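Local coordinates for protein cGAS/DncV-like nucleotidyltransferase in E. coli homolog (Rhodothermus marinus SG0.5JP17-172, PDB 6E0K) that uses magnesium to join UTP and ATP into 3',3'-cUAMP, the second messenger of a CBASS antiphage defence system, at residues S12-T17 and S52-G57; T17-K22 and T123-A128; E184-T189 and S225-T230; M192-R197 and A210-L215. All coordinates share one frame; numbering follows the deposited sequence.

Contact 1: S12-T17 and S52-G57; sequences SHQGAT and STNIRG
An extended Gln-14, its CG anti to the backbone N (chi1 -167°), reaches Asn-54, whose CG is tucked between the backbone N and the carbonyl carbon (chi1 57°), a torsion that folds the Asn-54 amide over the loop 52-57 towards Gly-15. Gln-14 NE2 then donates to Asn-54 OD1 at 2.9 Å, almost straight and on a lone pair in the carbonyl plane, though the two amide planes stand 72° apart. The other half of the Asn-54 amide turns to its own loop two residues on, where ND2 gives a nearly linear bond to Arg-56 O (3.0 Å), and it adds a weak one to Gly-15 O. Between the backbones, Gly-15 N donates to Asn-54 O at 3.0 Å. Gly-15, with no side chain, brings its CA to 3.6 Å from Arg-56 O. Three waters extend the pairing: one joins His-13 O (2.7 Å) to Ile-55 O, one joins Gln-14 NE2 to Ser-52 OG, and one joins Ala-16 O to Gly-57 O. Ser-52, at the head of its segment, is the C-prime residue of the Schellman motif that ends helix 47-50. With OD1 and ND2 both engaged, the Asn-54 amide is fixed in its rotation, and this polar clasp lies beside the ATP-binding residue Ser-48.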
# COMPACT_ATOMS: atom_id res chain seq x y z
N SER A 12 4.55 18.32 2.58
CA SER A 12 5.41 17.15 2.71
C SER A 12 5.42 16.56 4.12
O SER A 12 6.02 15.49 4.31
CB SER A 12 6.85 17.48 2.31
OG SER A 12 7.53 18.15 3.38
N HIS A 13 4.80 17.21 5.10
CA HIS A 13 4.88 16.70 6.47
C HIS A 13 4.19 15.35 6.63
O HIS A 13 3.15 15.08 6.02
CB HIS A 13 4.27 17.68 7.45
CG HIS A 13 5.02 18.96 7.56
ND1 HIS A 13 4.54 20.06 8.25
CD2 HIS A 13 6.24 19.33 7.09
CE1 HIS A 13 5.42 21.04 8.18
NE2 HIS A 13 6.46 20.62 7.49
N GLN A 14 4.75 14.53 7.50
CA GLN A 14 4.15 13.25 7.85
C GLN A 14 3.23 13.41 9.05
O GLN A 14 3.54 14.15 9.99
CB GLN A 14 5.25 12.23 8.16
CG GLN A 14 4.75 10.78 8.24
CD GLN A 14 5.83 9.81 8.66
OE1 GLN A 14 7.02 10.17 8.79
NE2 GLN A 14 5.44 8.57 8.89
N GLY A 15 2.09 12.73 9.01
CA GLY A 15 1.26 12.62 10.20
C GLY A 15 1.96 11.83 11.29
O GLY A 15 2.91 11.06 11.06
N ALA A 16 1.49 12.03 12.52
CA ALA A 16 2.05 11.30 13.64
C ALA A 16 1.81 9.80 13.46
O ALA A 16 0.81 9.38 12.87
CB ALA A 16 1.43 11.77 14.95
N THR A 17 2.74 9.00 13.99
CA THR A 17 2.63 7.55 13.87
C THR A 17 2.58 6.82 15.21
O THR A 17 2.49 5.59 15.21
CB THR A 17 3.81 6.96 13.07
OG1 THR A 17 5.04 7.19 13.78
CG2 THR A 17 3.89 7.58 11.68
N SER A 52 5.68 5.23 5.78
CA SER A 52 5.95 6.61 6.16
C SER A 52 5.36 7.60 5.18
O SER A 52 5.89 8.70 5.01
CB SER A 52 7.45 6.87 6.32
OG SER A 52 8.01 6.01 7.29
N THR A 53 4.25 7.25 4.53
CA THR A 53 3.60 8.17 3.62
C THR A 53 2.25 8.64 4.13
O THR A 53 1.49 9.26 3.38
CB THR A 53 3.43 7.53 2.24
OG1 THR A 53 2.67 6.32 2.37
CG2 THR A 53 4.78 7.19 1.64
N ASN A 54 1.95 8.42 5.41
CA ASN A 54 0.70 8.91 5.98
C ASN A 54 0.71 10.43 6.11
O ASN A 54 1.68 11.01 6.61
CB ASN A 54 0.43 8.26 7.34
CG ASN A 54 1.56 8.50 8.33
OD1 ASN A 54 2.70 8.05 8.11
ND2 ASN A 54 1.26 9.19 9.42
N ILE A 55 -0.35 11.08 5.63
CA ILE A 55 -0.45 12.54 5.76
C ILE A 55 -1.30 12.95 6.95
O ILE A 55 -1.34 14.14 7.29
CB ILE A 55 -0.98 13.19 4.46
CG1 ILE A 55 -2.36 12.63 4.08
CG2 ILE A 55 0.03 13.00 3.32
CD1 ILE A 55 -3.03 13.37 2.92
N ARG A 56 -1.97 12.00 7.61
CA ARG A 56 -2.66 12.26 8.86
C ARG A 56 -2.17 11.28 9.92
O ARG A 56 -1.47 10.30 9.61
CB ARG A 56 -4.19 12.13 8.71
CG ARG A 56 -4.78 12.99 7.59
CD ARG A 56 -6.29 12.97 7.63
NE ARG A 56 -6.77 13.39 8.95
CZ ARG A 56 -7.01 14.65 9.30
NH1 ARG A 56 -6.82 15.64 8.43
NH2 ARG A 56 -7.44 14.92 10.52
N GLY A 57 -2.54 11.55 11.16
CA GLY A 57 -2.26 10.63 12.25
C GLY A 57 -3.47 9.88 12.76
O GLY A 57 -3.35 9.17 13.77
O HOH W 1 0.58 15.94 6.38
O HOH W 2 6.47 5.77 9.49
O HOH W 3 -0.85 7.52 14.36

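Contact 2: T17-K22 and T123-A128; sequences TTTAKK and TTYLPA
The start of helix 18-32 packs here against the turn that leads into strand 127-138, on the surface of the nucleotidyltransferase fold, and the contact is carried by Thr-19, Ala-20 and Lys-22 on the helix and Tyr-125 and Leu-126 on the turn. Lys-22 sets its CB over the centre of the Tyr-125 ring, 3.5 Å from the centroid and only 7° off the ring normal, a CH-pi contact with the face. The lysine chain bends at chi2 (-56°) and chi3 (-69°), which carries CE along the same ring until it lies 3.8 Å from Tyr-125 OH. Its ammonium group goes on to a long, weak ion pair with Glu-25. Thr-19 works through its methyl branch: CG2, anti to the backbone N, fits between the two turn residues, 3.8 Å from Tyr-125 CB and 3.7 Å from Leu-126 CG. The turn itself is an ST turn, in which Thr-123 OG1 accepts from Tyr-125 N at 2.9 Å. The same hydroxyl donates to Leu-126 O at 2.7 Å, so one hydroxyl holds Tyr-125 N and Leu-126 O together, bracing the bend that presents both residues to the helix. Beyond the turn the strand enters the central sheet, and Pro-127 pairs through its backbone with Val-61. Leu-126 CD1 reaches inward to 4.4 Å from Ala-20 CB, where Val-61 and Tyr-49 also touch both side chains. One helical turn past Thr-19, Thr-23 OG1 is hydrogen-bonded to Thr-19 O and to Leu-126 N, a polar bridge beside these apolar contacts.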
# COMPACT_ATOMS: atom_id res chain seq x y z
N THR A 17 2.74 9.00 13.99
CA THR A 17 2.63 7.55 13.87
C THR A 17 2.58 6.82 15.21
O THR A 17 2.49 5.59 15.21
CB THR A 17 3.81 6.96 13.07
OG1 THR A 17 5.04 7.19 13.78
CG2 THR A 17 3.89 7.58 11.68
N THR A 18 2.63 7.54 16.34
CA THR A 18 2.69 6.87 17.64
C THR A 18 1.46 6.02 17.88
O THR A 18 1.55 4.87 18.33
CB THR A 18 2.84 7.92 18.74
OG1 THR A 18 4.04 8.68 18.52
CG2 THR A 18 2.90 7.27 20.12
N THR A 19 0.28 6.56 17.59
CA THR A 19 -0.95 5.83 17.87
C THR A 19 -1.11 4.64 16.91
O THR A 19 -1.60 3.58 17.32
CB THR A 19 -2.13 6.80 17.80
OG1 THR A 19 -1.89 7.89 18.70
CG2 THR A 19 -3.43 6.12 18.21
N ALA A 20 -0.66 4.79 15.66
CA ALA A 20 -0.69 3.66 14.73
C ALA A 20 0.24 2.54 15.18
O ALA A 20 -0.12 1.36 15.11
CB ALA A 20 -0.31 4.15 13.32
N LYS A 21 1.43 2.89 15.66
CA LYS A 21 2.34 1.87 16.17
C LYS A 21 1.75 1.14 17.36
O LYS A 21 1.85 -0.09 17.46
CB LYS A 21 3.69 2.50 16.52
CG LYS A 21 4.55 2.76 15.27
CD LYS A 21 5.85 3.50 15.58
CE LYS A 21 6.63 3.77 14.31
NZ LYS A 21 7.78 4.70 14.54
N LYS A 22 1.07 1.86 18.26
CA LYS A 22 0.44 1.20 19.40
C LYS A 22 -0.72 0.32 18.96
O LYS A 22 -1.00 -0.70 19.61
CB LYS A 22 -0.05 2.22 20.42
CG LYS A 22 1.03 3.09 21.01
CD LYS A 22 2.09 2.27 21.65
CE LYS A 22 1.58 1.60 22.89
NZ LYS A 22 2.72 1.28 23.80
N THR A 123 -9.62 -0.95 18.31
CA THR A 123 -8.71 -1.02 19.45
C THR A 123 -8.89 0.22 20.33
O THR A 123 -9.66 1.13 20.03
CB THR A 123 -7.24 -1.14 19.02
OG1 THR A 123 -6.73 0.14 18.62
CG2 THR A 123 -7.06 -2.17 17.87
N THR A 124 -8.16 0.26 21.45
CA THR A 124 -8.13 1.45 22.29
C THR A 124 -7.25 2.56 21.73
O THR A 124 -7.14 3.62 22.35
CB THR A 124 -7.63 1.11 23.69
OG1 THR A 124 -6.31 0.56 23.57
CG2 THR A 124 -8.55 0.10 24.34
N TYR A 125 -6.63 2.34 20.57
CA TYR A 125 -5.82 3.34 19.91
C TYR A 125 -6.57 3.75 18.65
O TYR A 125 -7.51 4.57 18.75
CB TYR A 125 -4.41 2.77 19.66
CG TYR A 125 -3.71 2.44 20.96
CD1 TYR A 125 -3.16 3.46 21.73
CD2 TYR A 125 -3.62 1.13 21.42
CE1 TYR A 125 -2.53 3.18 22.93
CE2 TYR A 125 -2.98 0.85 22.62
CZ TYR A 125 -2.44 1.89 23.37
OH TYR A 125 -1.79 1.64 24.56
N LEU A 126 -6.23 3.23 17.48
CA LEU A 126 -6.96 3.48 16.25
C LEU A 126 -7.69 2.23 15.77
O LEU A 126 -7.38 1.11 16.19
CB LEU A 126 -6.01 3.94 15.13
CG LEU A 126 -5.55 5.38 15.32
CD1 LEU A 126 -4.30 5.62 14.49
CD2 LEU A 126 -6.64 6.36 14.94
N PRO A 127 -8.67 2.39 14.89
CA PRO A 127 -9.26 1.22 14.25
C PRO A 127 -8.24 0.55 13.35
O PRO A 127 -7.41 1.21 12.72
CB PRO A 127 -10.43 1.80 13.43
CG PRO A 127 -10.65 3.18 13.98
CD PRO A 127 -9.29 3.64 14.43
N ALA A 128 -8.30 -0.78 13.32
CA ALA A 128 -7.39 -1.58 12.52
C ALA A 128 -8.18 -2.31 11.44
O ALA A 128 -9.27 -2.83 11.69
CB ALA A 128 -6.64 -2.59 13.40

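Contact 3: E184-T189 and S225-T230; sequences EWYKPT and SKFGGT
Trp-185 runs alongside residues 227-230, and its chi1 of -82° lays the indole against the glycines there. Its CB touches Phe-227 CB at 3.9 Å. Beyond CG, the five-membered ring receives Gly-228 CA over one face, 3.5 Å from the centroid and 9° off the ring normal, a CH-pi contact. On that face Gly-229 N follows, offset toward the rim, and at the far end of the indole CZ2 comes to 3.7 Å from Gly-229 O while CH2 lies 3.7 Å from Thr-230 CA. Gly-228 and Gly-229 both have positive phi, and it is the CA of Gly-228, bearing no side chain, that faces the ring. Phe-227 turns its ring the other way, into the start of helix 186-202. There the edge of Tyr-186 points at its face in a T-shaped pair, centroids 5.5 Å apart and planes at 86°. The Phe-227 rim meets Thr-189 instead, with CE2 3.6 Å from Thr-189 CG2. The hydroxyl of Thr-189 donates to Trp-185 O at 2.7 Å, and Thr-189 N bonds to that oxygen from the opposite face of its plane, which anchors the first turn of the helix. Around this cluster, helix 168-181 supplies Lys-178, which makes a cation-pi contact with Tyr-186, and helix 231-244 supplies Phe-231, whose ring meets Trp-185. Thr-230 occupies the N-cap of helix 231-244, its OG1 bonded to Asp-233 N, so the loop packs the start of helix 186-202 against the N-terminus of helix 231-244.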
# COMPACT_ATOMS: atom_id res chain seq x y z
N GLU A 184 16.60 10.60 0.89
CA GLU A 184 15.43 10.67 1.76
C GLU A 184 14.39 11.66 1.25
O GLU A 184 13.53 12.11 2.01
CB GLU A 184 15.84 10.97 3.21
CG GLU A 184 16.79 9.88 3.73
CD GLU A 184 17.28 10.13 5.14
OE1 GLU A 184 18.12 11.03 5.34
OE2 GLU A 184 16.84 9.40 6.05
N TRP A 185 14.40 11.96 -0.05
CA TRP A 185 13.40 12.83 -0.64
C TRP A 185 12.17 12.09 -1.16
O TRP A 185 11.13 12.72 -1.36
CB TRP A 185 14.01 13.62 -1.81
CG TRP A 185 14.77 14.84 -1.36
CD1 TRP A 185 16.07 14.89 -0.94
CD2 TRP A 185 14.26 16.17 -1.26
NE1 TRP A 185 16.41 16.18 -0.61
CE2 TRP A 185 15.32 16.99 -0.80
CE3 TRP A 185 13.03 16.76 -1.54
CZ2 TRP A 185 15.17 18.35 -0.60
CZ3 TRP A 185 12.89 18.12 -1.34
CH2 TRP A 185 13.95 18.90 -0.88
N TYR A 186 12.27 10.78 -1.40
CA TYR A 186 11.17 10.07 -2.03
C TYR A 186 9.90 10.10 -1.17
O TYR A 186 8.82 10.46 -1.66
CB TYR A 186 11.59 8.62 -2.33
CG TYR A 186 10.50 7.76 -2.93
CD1 TYR A 186 9.82 8.17 -4.08
CD2 TYR A 186 10.16 6.53 -2.37
CE1 TYR A 186 8.83 7.38 -4.64
CE2 TYR A 186 9.17 5.74 -2.92
CZ TYR A 186 8.51 6.17 -4.06
OH TYR A 186 7.52 5.38 -4.59
N LYS A 187 10.00 9.76 0.10
CA LYS A 187 8.78 9.70 0.90
C LYS A 187 8.19 11.09 1.16
O LYS A 187 6.97 11.26 1.05
CB LYS A 187 9.02 8.95 2.22
CG LYS A 187 9.48 7.52 2.01
CD LYS A 187 8.52 6.73 1.15
CE LYS A 187 8.96 5.28 1.04
NZ LYS A 187 9.07 4.62 2.38
N PRO A 188 8.99 12.12 1.50
CA PRO A 188 8.40 13.46 1.58
C PRO A 188 7.74 13.90 0.29
O PRO A 188 6.73 14.61 0.34
CB PRO A 188 9.60 14.36 1.93
CG PRO A 188 10.58 13.43 2.62
CD PRO A 188 10.40 12.10 1.93
N THR A 189 8.27 13.48 -0.85
CA THR A 189 7.67 13.87 -2.12
C THR A 189 6.32 13.19 -2.31
O THR A 189 5.36 13.83 -2.76
CB THR A 189 8.62 13.54 -3.28
OG1 THR A 189 9.81 14.34 -3.14
CG2 THR A 189 7.97 13.88 -4.62
N SER A 225 16.77 10.85 -9.97
CA SER A 225 17.31 12.19 -10.21
C SER A 225 16.26 13.29 -10.09
O SER A 225 16.63 14.46 -9.93
CB SER A 225 17.95 12.25 -11.59
OG SER A 225 17.05 11.74 -12.58
N LYS A 226 14.98 12.95 -10.19
CA LYS A 226 13.93 13.97 -10.11
C LYS A 226 13.61 14.38 -8.68
O LYS A 226 12.94 15.40 -8.47
CB LYS A 226 12.66 13.46 -10.80
CG LYS A 226 12.91 12.94 -12.23
CD LYS A 226 13.57 13.99 -13.10
CE LYS A 226 13.82 13.46 -14.50
NZ LYS A 226 14.49 14.50 -15.32
N PHE A 227 14.10 13.64 -7.68
CA PHE A 227 13.75 13.89 -6.29
C PHE A 227 14.93 14.57 -5.61
O PHE A 227 15.99 13.96 -5.46
CB PHE A 227 13.42 12.58 -5.57
CG PHE A 227 12.27 11.82 -6.16
CD1 PHE A 227 12.46 10.93 -7.21
CD2 PHE A 227 10.99 11.97 -5.65
CE1 PHE A 227 11.39 10.23 -7.75
CE2 PHE A 227 9.92 11.29 -6.19
CZ PHE A 227 10.12 10.40 -7.23
N GLY A 228 14.75 15.81 -5.18
CA GLY A 228 15.82 16.44 -4.43
C GLY A 228 15.90 17.93 -4.69
O GLY A 228 15.13 18.49 -5.47
N GLY A 229 16.85 18.57 -4.01
CA GLY A 229 17.08 19.99 -4.18
C GLY A 229 16.13 20.86 -3.37
O GLY A 229 16.46 21.34 -2.28
N THR A 230 14.95 21.08 -3.93
CA THR A 230 13.88 21.78 -3.24
C THR A 230 12.58 21.08 -3.58
O THR A 230 12.50 20.31 -4.54
CB THR A 230 13.77 23.26 -3.64
OG1 THR A 230 13.41 23.36 -5.02
CG2 THR A 230 15.08 23.99 -3.40

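Contact 4: M192-R197 and A210-L215; sequences MFKNAR and APSYFL
Hydrogen bonds of Arg-197 to Ala-210 and Ser-212 are the polar part of this contact. NH1 donates to Ala-210 O at 2.9 Å (175° at the hydrogen) and to Ser-212 OG at 3.1 Å (167°), and both acceptors lie within a few degrees of the guanidinium plane. The bend at chi3 (64°) turns the guanidinium so that this edge faces the segment 210-215. A water accepts from NH2 at 2.9 Å and also bonds to Ser-212 OG, and the bonds at NH1 and NH2 together set how the guanidinium plane is turned against the segment. The fold at this point is a pair of helices, 186-202 and 212-220, with Pro-211 at the N-cap of the second; Lys-194 and Ser-212, one from each, are ATP-binding residues. Van der Waals contact brings those two together: with its chain extended beyond CG, Lys-194 passes CE by Ser-212 OG at 3.6 Å, while its NZ is hydrogen-bonded to Thr-53 O and makes a weak, long ion pair with Glu-216. The apolar contacts centre on Leu-215 and Ala-210. Leu-215, with CG anti to the backbone N, sends CD2 to 3.8 Å from Lys-194 CG and 4.2 Å from Phe-193 CB. Ala-210 CB packs against Arg-197 CD at 3.7 Å, and Phe-275 of helix 269-285 touches both Ala-210 and Leu-215.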
# COMPACT_ATOMS: atom_id res chain seq x y z
N MET A 192 3.95 15.14 -0.17
CA MET A 192 3.65 16.41 -0.82
C MET A 192 2.56 16.25 -1.87
O MET A 192 1.58 17.00 -1.89
CB MET A 192 4.92 16.98 -1.46
CG MET A 192 4.66 18.29 -2.21
SD MET A 192 6.07 18.79 -3.22
CE MET A 192 6.06 17.54 -4.50
N PHE A 193 2.70 15.25 -2.74
CA PHE A 193 1.68 15.07 -3.77
C PHE A 193 0.36 14.58 -3.19
O PHE A 193 -0.71 14.99 -3.67
CB PHE A 193 2.20 14.13 -4.86
CG PHE A 193 3.13 14.79 -5.83
CD1 PHE A 193 2.69 15.84 -6.63
CD2 PHE A 193 4.44 14.36 -5.95
CE1 PHE A 193 3.55 16.46 -7.53
CE2 PHE A 193 5.31 14.96 -6.87
CZ PHE A 193 4.85 16.03 -7.65
N LYS A 194 0.40 13.72 -2.18
CA LYS A 194 -0.85 13.33 -1.51
C LYS A 194 -1.57 14.54 -0.93
O LYS A 194 -2.79 14.66 -1.05
CB LYS A 194 -0.56 12.31 -0.40
CG LYS A 194 -0.33 10.91 -0.89
CD LYS A 194 -0.06 10.03 0.32
CE LYS A 194 0.00 8.57 -0.00
NZ LYS A 194 -0.15 7.86 1.32
N ASN A 195 -0.84 15.41 -0.23
CA ASN A 195 -1.48 16.59 0.33
C ASN A 195 -1.93 17.58 -0.75
O ASN A 195 -2.96 18.24 -0.59
CB ASN A 195 -0.55 17.27 1.33
CG ASN A 195 -0.81 16.84 2.77
OD1 ASN A 195 -1.97 16.72 3.21
ND2 ASN A 195 0.26 16.57 3.49
N ALA A 196 -1.17 17.69 -1.85
CA ALA A 196 -1.63 18.52 -2.96
C ALA A 196 -2.95 17.99 -3.52
O ALA A 196 -3.89 18.75 -3.74
CB ALA A 196 -0.55 18.57 -4.04
N ARG A 197 -3.02 16.68 -3.74
CA ARG A 197 -4.25 16.02 -4.18
C ARG A 197 -5.40 16.30 -3.22
O ARG A 197 -6.49 16.70 -3.64
CB ARG A 197 -3.99 14.51 -4.29
CG ARG A 197 -5.22 13.64 -4.49
CD ARG A 197 -4.96 12.26 -3.89
NE ARG A 197 -4.76 12.38 -2.46
CZ ARG A 197 -4.39 11.40 -1.63
NH1 ARG A 197 -4.14 10.15 -2.04
NH2 ARG A 197 -4.27 11.69 -0.34
N ALA A 210 -6.28 10.73 -7.09
CA ALA A 210 -5.08 9.90 -7.07
C ALA A 210 -5.08 9.01 -5.83
O ALA A 210 -4.51 9.38 -4.80
CB ALA A 210 -3.81 10.76 -7.10
N PRO A 211 -5.70 7.84 -5.91
CA PRO A 211 -5.71 6.93 -4.76
C PRO A 211 -4.29 6.66 -4.28
O PRO A 211 -3.37 6.49 -5.09
CB PRO A 211 -6.38 5.67 -5.31
CG PRO A 211 -7.18 6.15 -6.51
CD PRO A 211 -6.37 7.27 -7.09
N SER A 212 -4.13 6.60 -2.96
CA SER A 212 -2.79 6.65 -2.36
C SER A 212 -1.87 5.57 -2.90
O SER A 212 -0.72 5.84 -3.27
CB SER A 212 -2.89 6.53 -0.84
OG SER A 212 -3.50 7.69 -0.29
N TYR A 213 -2.34 4.33 -2.95
CA TYR A 213 -1.46 3.26 -3.39
C TYR A 213 -1.02 3.47 -4.84
O TYR A 213 0.16 3.33 -5.17
CB TYR A 213 -2.16 1.91 -3.21
CG TYR A 213 -1.42 0.75 -3.82
CD1 TYR A 213 -0.33 0.19 -3.16
CD2 TYR A 213 -1.82 0.20 -5.02
CE1 TYR A 213 0.34 -0.90 -3.69
CE2 TYR A 213 -1.14 -0.89 -5.58
CZ TYR A 213 -0.06 -1.42 -4.90
OH TYR A 213 0.62 -2.51 -5.43
N PHE A 214 -1.97 3.82 -5.72
CA PHE A 214 -1.63 4.07 -7.12
C PHE A 214 -0.68 5.25 -7.27
O PHE A 214 0.21 5.24 -8.13
CB PHE A 214 -2.90 4.32 -7.94
CG PHE A 214 -3.80 3.12 -8.08
CD1 PHE A 214 -3.29 1.84 -8.04
CD2 PHE A 214 -5.16 3.30 -8.26
CE1 PHE A 214 -4.12 0.74 -8.19
CE2 PHE A 214 -6.01 2.22 -8.39
CZ PHE A 214 -5.49 0.93 -8.36
N LEU A 215 -0.85 6.27 -6.42
CA LEU A 215 0.04 7.43 -6.51
C LEU A 215 1.45 7.06 -6.09
O LEU A 215 2.42 7.49 -6.73
CB LEU A 215 -0.51 8.57 -5.64
CG LEU A 215 0.33 9.84 -5.59
CD1 LEU A 215 0.54 10.40 -6.98
CD2 LEU A 215 -0.35 10.85 -4.68
O HOH W 4 -4.33 9.82 1.84

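Overall arrangement
Contact 4 is the buried one, contact 3 is partly buried, and contacts 1 and 2 lie at the surface. Contacts 3 and 4 both use helix 186-202, at its start and further along, yet the first relies on aromatic rings and glycines and the second on a guanidinium group beside apolar side chains. Contact 1 is polar and water-bridged, whereas contact 2, whose segment also includes Thr-17, is joined directly by apolar and CH-pi contacts. Contact 1 also touches all three others; its loop 52-57 reaches contact 4 where Ile-55 packs on Lys-194 and Asn-195. Contacts 2 and 3 are about 28 Å apart between centres, on different parts of the fold.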